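Local atomic coordinates of Phl p 3 allergen (Phleum pratense, PDB entry 3FT1), a protein that is a secreted major grass pollen allergen recognised by IgE, of the expansin B family, and resembles the probably carbohydrate-binding C-terminal domain of expansins. Residues A[1-9]-A[19-27]; A[28-38]-A[61-72]. One frame throughout, in Å; residues are numbered along the deposited sequence.

Interaction 1 of 2, residues A[1-9]-A[19-27]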
# COMPACT_ATOMS: atom_id res chain seq x y z
N ALA A 1 2.63 -17.07 6.06
CA ALA A 1 2.24 -16.35 4.85
C ALA A 1 2.14 -14.87 5.16
O ALA A 1 2.19 -14.47 6.33
CB ALA A 1 0.90 -16.88 4.34
N VAL A 2 2.00 -14.06 4.12
CA VAL A 2 1.84 -12.63 4.30
C VAL A 2 0.39 -12.25 4.00
O VAL A 2 -0.11 -12.50 2.91
CB VAL A 2 2.81 -11.82 3.40
CG1 VAL A 2 2.51 -10.33 3.50
CG2 VAL A 2 4.25 -12.10 3.78
N GLN A 3 -0.29 -11.70 5.01
CA GLN A 3 -1.67 -11.28 4.88
C GLN A 3 -1.71 -9.77 5.02
O GLN A 3 -0.99 -9.20 5.84
CB GLN A 3 -2.52 -11.93 5.97
CG GLN A 3 -2.53 -13.44 5.91
CD GLN A 3 -3.15 -14.11 7.14
OE1 GLN A 3 -2.85 -13.74 8.28
NE2 GLN A 3 -4.01 -15.09 6.90
N VAL A 4 -2.53 -9.10 4.22
CA VAL A 4 -2.53 -7.65 4.29
C VAL A 4 -3.91 -7.08 3.99
O VAL A 4 -4.66 -7.64 3.21
CB VAL A 4 -1.49 -7.04 3.33
CG1 VAL A 4 -1.88 -7.29 1.87
CG2 VAL A 4 -1.33 -5.55 3.58
N THR A 5 -4.24 -5.98 4.67
CA THR A 5 -5.40 -5.18 4.28
C THR A 5 -4.96 -3.73 4.16
O THR A 5 -4.02 -3.30 4.84
CB THR A 5 -6.57 -5.28 5.30
OG1 THR A 5 -6.16 -4.79 6.57
CG2 THR A 5 -7.08 -6.72 5.43
N PHE A 6 -5.62 -3.00 3.27
CA PHE A 6 -5.35 -1.59 3.05
C PHE A 6 -6.67 -0.87 3.27
O PHE A 6 -7.63 -1.13 2.54
CB PHE A 6 -4.97 -1.32 1.59
CG PHE A 6 -3.71 -2.02 1.12
CD1 PHE A 6 -2.52 -1.32 1.01
CD2 PHE A 6 -3.74 -3.35 0.75
CE1 PHE A 6 -1.38 -1.94 0.56
CE2 PHE A 6 -2.59 -3.99 0.30
CZ PHE A 6 -1.41 -3.28 0.20
N THR A 7 -6.73 0.03 4.24
CA THR A 7 -7.94 0.81 4.46
C THR A 7 -7.67 2.27 4.13
O THR A 7 -6.77 2.88 4.70
CB THR A 7 -8.43 0.70 5.91
OG1 THR A 7 -8.60 -0.68 6.24
CG2 THR A 7 -9.77 1.45 6.09
N VAL A 8 -8.46 2.81 3.21
CA VAL A 8 -8.28 4.20 2.80
C VAL A 8 -8.83 5.13 3.88
O VAL A 8 -10.00 5.05 4.25
CB VAL A 8 -8.99 4.48 1.47
CG1 VAL A 8 -8.90 5.97 1.15
CG2 VAL A 8 -8.37 3.65 0.36
N GLN A 9 -7.96 6.00 4.38
CA GLN A 9 -8.30 6.86 5.51
C GLN A 9 -8.78 8.23 5.06
O GLN A 9 -8.35 8.73 4.02
CB GLN A 9 -7.08 7.04 6.41
CG GLN A 9 -6.52 5.73 6.93
CD GLN A 9 -7.50 5.03 7.84
OE1 GLN A 9 -8.14 4.05 7.46
NE2 GLN A 9 -7.66 5.56 9.05
N LEU A 19 -3.15 5.46 4.08
CA LEU A 19 -3.56 4.07 4.19
C LEU A 19 -3.22 3.48 5.54
O LEU A 19 -2.07 3.51 5.97
CB LEU A 19 -2.87 3.22 3.12
CG LEU A 19 -3.19 3.58 1.66
CD1 LEU A 19 -2.27 2.79 0.74
CD2 LEU A 19 -4.66 3.28 1.37
N ASP A 20 -4.25 2.93 6.18
CA ASP A 20 -4.06 2.03 7.30
C ASP A 20 -3.74 0.67 6.72
O ASP A 20 -4.61 -0.01 6.18
CB ASP A 20 -5.34 1.95 8.14
CG ASP A 20 -5.19 1.04 9.35
OD1 ASP A 20 -4.06 0.58 9.62
OD2 ASP A 20 -6.21 0.80 10.03
N ILE A 21 -2.48 0.29 6.79
CA ILE A 21 -2.05 -0.99 6.24
C ILE A 21 -1.85 -1.93 7.42
O ILE A 21 -1.07 -1.64 8.33
CB ILE A 21 -0.74 -0.84 5.43
CG1 ILE A 21 -0.94 0.14 4.27
CG2 ILE A 21 -0.27 -2.20 4.91
CD1 ILE A 21 0.32 0.43 3.46
N LYS A 22 -2.57 -3.05 7.40
CA LYS A 22 -2.41 -4.07 8.42
C LYS A 22 -1.67 -5.23 7.80
O LYS A 22 -2.22 -5.97 6.98
CB LYS A 22 -3.77 -4.50 8.95
CG LYS A 22 -4.42 -3.44 9.83
CD LYS A 22 -3.71 -3.40 11.19
CE LYS A 22 -4.32 -2.37 12.13
NZ LYS A 22 -3.99 -0.98 11.74
N TYR A 23 -0.41 -5.38 8.19
CA TYR A 23 0.49 -6.35 7.60
C TYR A 23 0.75 -7.43 8.62
O TYR A 23 1.12 -7.14 9.76
CB TYR A 23 1.81 -5.66 7.22
CG TYR A 23 2.92 -6.56 6.73
CD1 TYR A 23 3.13 -6.75 5.37
CD2 TYR A 23 3.79 -7.18 7.63
CE1 TYR A 23 4.17 -7.55 4.91
CE2 TYR A 23 4.83 -7.99 7.18
CZ TYR A 23 5.01 -8.16 5.82
OH TYR A 23 6.02 -8.96 5.34
N THR A 24 0.55 -8.67 8.21
CA THR A 24 0.70 -9.81 9.10
C THR A 24 1.65 -10.82 8.48
O THR A 24 1.34 -11.43 7.46
CB THR A 24 -0.65 -10.53 9.29
OG1 THR A 24 -1.64 -9.60 9.73
CG2 THR A 24 -0.52 -11.63 10.31
N ARG A 25 2.81 -11.00 9.12
CA ARG A 25 3.74 -12.06 8.75
C ARG A 25 4.37 -12.58 10.03
O ARG A 25 5.12 -11.86 10.68
CB ARG A 25 4.84 -11.56 7.80
CG ARG A 25 5.74 -12.70 7.34
CD ARG A 25 6.85 -12.30 6.37
NE ARG A 25 7.41 -13.51 5.78
CZ ARG A 25 8.50 -14.13 6.21
NH1 ARG A 25 9.21 -13.64 7.22
NH2 ARG A 25 8.90 -15.25 5.62
N PRO A 26 4.07 -13.83 10.39
CA PRO A 26 4.50 -14.35 11.68
C PRO A 26 5.98 -14.09 11.96
O PRO A 26 6.84 -14.40 11.12
CB PRO A 26 4.24 -15.86 11.56
CG PRO A 26 3.14 -15.96 10.57
CD PRO A 26 3.35 -14.84 9.59
N GLY A 27 6.26 -13.51 13.12
CA GLY A 27 7.62 -13.27 13.56
C GLY A 27 8.33 -12.16 12.81
O GLY A 27 9.55 -12.00 12.94
O HOH W 1 -6.38 -2.19 6.93
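Three antiparallel hydrogen-bonded pairs, Gln3 with Thr24, Thr5 with Lys22 and Thr7 with Asp20, join residues 1-9 to residues 19-27 through six backbone bonds, the straightest being Gln3 N to Thr24 O at 3.0 Å (171°). The two faces of this hairpin differ sharply in chemistry. Val4, Phe6, Val8, Leu19, Ile21 and Tyr23 occupy the apolar one. There Phe6 and Ile21 lie alongside each other, pointing the same way, with Phe6 CD1 3.9 Å from Ile21 CG1, while a methyl of Leu19, CD1, comes to the edge of the Phe6 ring. Val4 brings a single branch to its neighbour: CG2, placed anti to the backbone N, rests 3.8 Å from Ile21 CG2. Val2, just before the strand, splits its contacts. Its CG1 meets Tyr23 CE1 at 3.5 Å, and its CG2 touches the aliphatic part of Arg25, whose extended chain carries the guanidinium on to a salt bridge with Asp28.

The other face is polar. A water bridges Thr5 OG1 (2.6 Å) and Thr7 OG1, and donates to Asp20 O, a carbonyl already bonded to Thr7 N; Thr7 OG1 also pairs with Thr92. Beside it, Lys22 bends at chi2 and chi4 and folds back along its own strand, putting NZ 2.6 Å from Asp20 OD1 on the syn lone pair of that oxygen. Toward the partner strand it is the root of this chain that makes contact, Lys22 CB lying 3.4 Å from Thr5 OG1.

Strand 3-8 runs between strand 16-24 and the short strand 92-93, and the apolar face packs against strands 65-71 and 76-83 across the barrel interior, Phe6 meeting Phe67 and Val82, and Val4 meeting Phe69 and Phe79.

Interaction 2 of 2, residues A[28-38]-A[61-72]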
# COMPACT_ATOMS: atom_id res chain seq x y z
N ASP A 28 7.58 -11.40 12.03
CA ASP A 28 8.17 -10.37 11.17
C ASP A 28 7.29 -9.13 11.24
O ASP A 28 6.20 -9.16 11.81
CB ASP A 28 8.23 -10.88 9.73
CG ASP A 28 9.42 -10.31 8.94
OD1 ASP A 28 10.04 -9.31 9.37
OD2 ASP A 28 9.73 -10.88 7.87
N SER A 29 7.77 -8.03 10.67
CA SER A 29 6.97 -6.81 10.62
C SER A 29 7.35 -6.02 9.39
O SER A 29 8.36 -6.28 8.76
CB SER A 29 7.17 -5.97 11.88
OG SER A 29 8.52 -5.56 12.02
N LEU A 30 6.51 -5.05 9.04
CA LEU A 30 6.72 -4.26 7.85
C LEU A 30 7.87 -3.27 8.07
O LEU A 30 7.94 -2.64 9.13
CB LEU A 30 5.43 -3.51 7.53
CG LEU A 30 5.17 -2.96 6.14
CD1 LEU A 30 5.55 -3.96 5.06
CD2 LEU A 30 3.70 -2.58 6.05
N ALA A 31 8.75 -3.15 7.09
CA ALA A 31 9.84 -2.18 7.14
C ALA A 31 9.61 -1.05 6.14
O ALA A 31 9.73 0.13 6.48
CB ALA A 31 11.17 -2.86 6.87
N GLU A 32 9.29 -1.42 4.90
CA GLU A 32 9.12 -0.44 3.82
C GLU A 32 7.86 -0.77 3.04
O GLU A 32 7.53 -1.94 2.85
CB GLU A 32 10.29 -0.49 2.83
CG GLU A 32 11.67 -0.16 3.35
CD GLU A 32 12.71 -0.24 2.24
OE1 GLU A 32 12.40 0.18 1.10
OE2 GLU A 32 13.82 -0.74 2.49
N VAL A 33 7.18 0.26 2.56
CA VAL A 33 6.08 0.09 1.61
C VAL A 33 6.31 1.09 0.47
O VAL A 33 6.57 2.26 0.72
CB VAL A 33 4.73 0.43 2.26
CG1 VAL A 33 3.61 0.35 1.22
CG2 VAL A 33 4.46 -0.48 3.43
N GLU A 34 6.20 0.62 -0.77
CA GLU A 34 6.30 1.51 -1.92
C GLU A 34 5.10 1.34 -2.83
O GLU A 34 4.52 0.27 -2.91
CB GLU A 34 7.57 1.22 -2.72
CG GLU A 34 8.83 1.42 -1.94
CD GLU A 34 9.94 0.51 -2.43
OE1 GLU A 34 9.73 -0.72 -2.40
OE2 GLU A 34 10.99 1.03 -2.84
N LEU A 35 4.75 2.42 -3.51
CA LEU A 35 3.67 2.42 -4.48
C LEU A 35 4.22 2.45 -5.90
O LEU A 35 5.17 3.17 -6.18
CB LEU A 35 2.79 3.65 -4.26
CG LEU A 35 1.90 4.01 -5.45
CD1 LEU A 35 0.72 3.07 -5.47
CD2 LEU A 35 1.45 5.45 -5.37
N ARG A 36 3.63 1.67 -6.80
CA ARG A 36 3.88 1.86 -8.22
C ARG A 36 2.55 2.19 -8.89
O ARG A 36 1.60 1.40 -8.86
CB ARG A 36 4.51 0.62 -8.85
CG ARG A 36 4.94 0.82 -10.31
CD ARG A 36 5.60 -0.40 -10.90
NE ARG A 36 4.67 -1.52 -11.07
CZ ARG A 36 3.73 -1.58 -12.00
NH1 ARG A 36 3.57 -0.58 -12.86
NH2 ARG A 36 2.94 -2.64 -12.08
N GLN A 37 2.47 3.39 -9.47
CA GLN A 37 1.25 3.78 -10.16
C GLN A 37 1.10 2.97 -11.44
O GLN A 37 2.07 2.48 -11.99
CB GLN A 37 1.26 5.28 -10.48
CG GLN A 37 1.48 6.16 -9.27
CD GLN A 37 1.38 7.62 -9.63
OE1 GLN A 37 0.47 8.02 -10.34
NE2 GLN A 37 2.33 8.42 -9.15
N HIS A 38 -0.14 2.81 -11.89
CA HIS A 38 -0.39 2.13 -13.14
C HIS A 38 0.30 2.88 -14.28
O HIS A 38 0.19 4.10 -14.38
CB HIS A 38 -1.90 2.06 -13.41
CG HIS A 38 -2.25 1.38 -14.70
ND1 HIS A 38 -2.32 0.00 -14.82
CD2 HIS A 38 -2.54 1.88 -15.92
CE1 HIS A 38 -2.64 -0.31 -16.06
NE2 HIS A 38 -2.78 0.81 -16.75
N LEU A 61 -2.95 10.68 -8.66
CA LEU A 61 -2.36 9.36 -8.72
C LEU A 61 -3.10 8.52 -9.76
O LEU A 61 -4.32 8.64 -9.94
CB LEU A 61 -2.41 8.71 -7.34
CG LEU A 61 -1.63 9.44 -6.25
CD1 LEU A 61 -2.04 8.98 -4.87
CD2 LEU A 61 -0.14 9.24 -6.46
N VAL A 62 -2.35 7.68 -10.46
CA VAL A 62 -2.93 6.86 -11.51
C VAL A 62 -2.94 5.40 -11.09
O VAL A 62 -1.88 4.79 -10.88
CB VAL A 62 -2.14 7.03 -12.82
CG1 VAL A 62 -2.66 6.08 -13.88
CG2 VAL A 62 -2.23 8.48 -13.31
N GLY A 63 -4.14 4.84 -10.94
CA GLY A 63 -4.31 3.46 -10.55
C GLY A 63 -4.74 2.58 -11.71
O GLY A 63 -4.84 3.06 -12.84
N PRO A 64 -5.01 1.30 -11.44
CA PRO A 64 -4.97 0.71 -10.09
C PRO A 64 -3.56 0.67 -9.51
O PRO A 64 -2.57 0.65 -10.24
CB PRO A 64 -5.51 -0.71 -10.30
CG PRO A 64 -5.37 -0.98 -11.76
CD PRO A 64 -5.45 0.34 -12.46
N PHE A 65 -3.47 0.67 -8.19
CA PHE A 65 -2.19 0.85 -7.52
C PHE A 65 -1.55 -0.47 -7.10
O PHE A 65 -2.22 -1.36 -6.60
CB PHE A 65 -2.38 1.76 -6.31
CG PHE A 65 -2.99 3.09 -6.65
CD1 PHE A 65 -2.29 4.01 -7.40
CD2 PHE A 65 -4.28 3.41 -6.24
CE1 PHE A 65 -2.85 5.24 -7.73
CE2 PHE A 65 -4.85 4.63 -6.57
CZ PHE A 65 -4.13 5.54 -7.31
N ASN A 66 -0.24 -0.58 -7.32
CA ASN A 66 0.55 -1.72 -6.89
C ASN A 66 1.41 -1.34 -5.69
O ASN A 66 1.83 -0.19 -5.58
CB ASN A 66 1.45 -2.18 -8.04
CG ASN A 66 0.70 -2.24 -9.35
OD1 ASN A 66 -0.14 -3.11 -9.56
ND2 ASN A 66 0.97 -1.28 -10.23
N PHE A 67 1.65 -2.29 -4.80
CA PHE A 67 2.41 -2.02 -3.58
C PHE A 67 3.51 -3.06 -3.38
O PHE A 67 3.26 -4.26 -3.51
CB PHE A 67 1.48 -2.00 -2.36
CG PHE A 67 0.49 -0.87 -2.39
CD1 PHE A 67 0.81 0.36 -1.85
CD2 PHE A 67 -0.74 -1.02 -3.01
CE1 PHE A 67 -0.08 1.43 -1.90
CE2 PHE A 67 -1.65 0.03 -3.07
CZ PHE A 67 -1.32 1.25 -2.51
N ARG A 68 4.71 -2.59 -3.10
CA ARG A 68 5.82 -3.48 -2.78
C ARG A 68 6.14 -3.35 -1.31
O ARG A 68 6.34 -2.23 -0.81
CB ARG A 68 7.07 -3.14 -3.60
CG ARG A 68 8.27 -4.00 -3.24
CD ARG A 68 9.34 -3.95 -4.31
NE ARG A 68 10.03 -2.66 -4.31
CZ ARG A 68 10.98 -2.33 -5.19
NH1 ARG A 68 11.34 -3.19 -6.13
NH2 ARG A 68 11.56 -1.15 -5.12
N PHE A 69 6.15 -4.48 -0.62
CA PHE A 69 6.50 -4.55 0.79
C PHE A 69 7.87 -5.17 1.00
O PHE A 69 8.23 -6.13 0.32
CB PHE A 69 5.49 -5.43 1.55
CG PHE A 69 4.09 -4.86 1.58
CD1 PHE A 69 3.74 -3.92 2.54
CD2 PHE A 69 3.13 -5.27 0.68
CE1 PHE A 69 2.47 -3.40 2.58
CE2 PHE A 69 1.85 -4.75 0.72
CZ PHE A 69 1.52 -3.81 1.68
N MET A 70 8.62 -4.61 1.94
CA MET A 70 9.83 -5.25 2.45
C MET A 70 9.69 -5.37 3.96
O MET A 70 9.45 -4.37 4.64
CB MET A 70 11.07 -4.42 2.12
CG MET A 70 11.50 -4.52 0.68
SD MET A 70 12.16 -6.16 0.30
CE MET A 70 13.55 -6.23 1.43
N SER A 71 9.77 -6.60 4.47
CA SER A 71 9.67 -6.82 5.91
C SER A 71 11.01 -6.54 6.58
O SER A 71 12.04 -6.44 5.91
CB SER A 71 9.24 -8.26 6.20
OG SER A 71 10.33 -9.16 6.05
N LYS A 72 11.00 -6.41 7.90
CA LYS A 72 12.24 -6.23 8.65
C LYS A 72 13.15 -7.42 8.42
O LYS A 72 14.37 -7.28 8.36
CB LYS A 72 11.96 -6.08 10.16
CG LYS A 72 11.92 -4.65 10.65
CD LYS A 72 10.55 -4.03 10.49
CE LYS A 72 10.56 -2.56 10.92
NZ LYS A 72 11.08 -2.39 12.30
O HOH W 2 9.19 -1.84 -0.15
O HOH W 3 -1.47 -1.16 -12.25
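Leu61 sets its CD2 against the amide end of Gln37, the two side chains crossing at about a right angle. Val62 grips both ways: its N donates to Gln37 OE1 (2.8 Å), and its carbonyl accepts from His38 N, while Gln37 NE2 is bonded to Glu44. The peptide between Gly63 and Pro64 is cis; Pro64 lies side by side with His38, and a water links Pro64 O, His38 ND1 and Asn66 ND2. Phe65 presents its CB and ring to Leu35 CD1.

Asn66 exchanges backbone bonds with Arg36 and adds a weak one from ND2 to Arg36 O. Its amide lies nearly parallel to the Arg36 guanidinium, the planes 16° apart, with ND2 over one face; ND2 and Arg36 NH2, 3.0 Å apart, are both donors and form no bond. OD1 is held by Glu81 N and Arg36 NH1 by Ser40 O. Phe67 takes the same Leu35 CD1 over one ring face, 4.0 Å from its CE1. Arg68 grips Glu34 side-on: NE donates to OE1 at 2.7 Å and NH2 to OE2 at 3.2 Å. The bend at chi3 turns the guanidinium so that both oxygens lie close to its plane, yet they are met, on their syn sides, about 35° out of the carboxylate plane. Phe69 lies alongside Val33, CD1 3.6 Å from Val33 CG2. The carbonyl of Met70 takes both Ala31 N and Glu32 N, a classic beta bulge. Ser71 OG donates to Asp28 OD2 (2.6 Å) from above the carboxylate plane, and Lys72 N binds Ser29 O.

Such chemistry implies a division of labour: aromatic and aliphatic groups fill the interior face, whereas on the outer one the charges of Glu34 and Arg68 probably offset each other, Trp43 adding a cation-pi contact to Arg68.

How the interactions relate
Interaction 1 and interaction 2 illustrate how two antiparallel strand pairs, following one another in the chain, bring their apolar faces together in the interior of the beta-barrel. Their centres lie about 11 Å apart, and the faces meet directly: Phe6 CE1 is 3.6 Å from Phe67 CG, and Leu19 CD1 is 3.7 Å from Phe67 CE1, so Phe67 packs against both strands of the hairpin. At another point Tyr23 OH approaches Ser71 CB at 3.4 Å. Asp28 joins the two contacts, its carboxylate taking Arg25 by a salt bridge and Ser71 by a hydrogen bond. Asp20 and Lys22 in interaction 1, and Glu34 and Arg68 in interaction 2, lie on the faces turned away from this shared core.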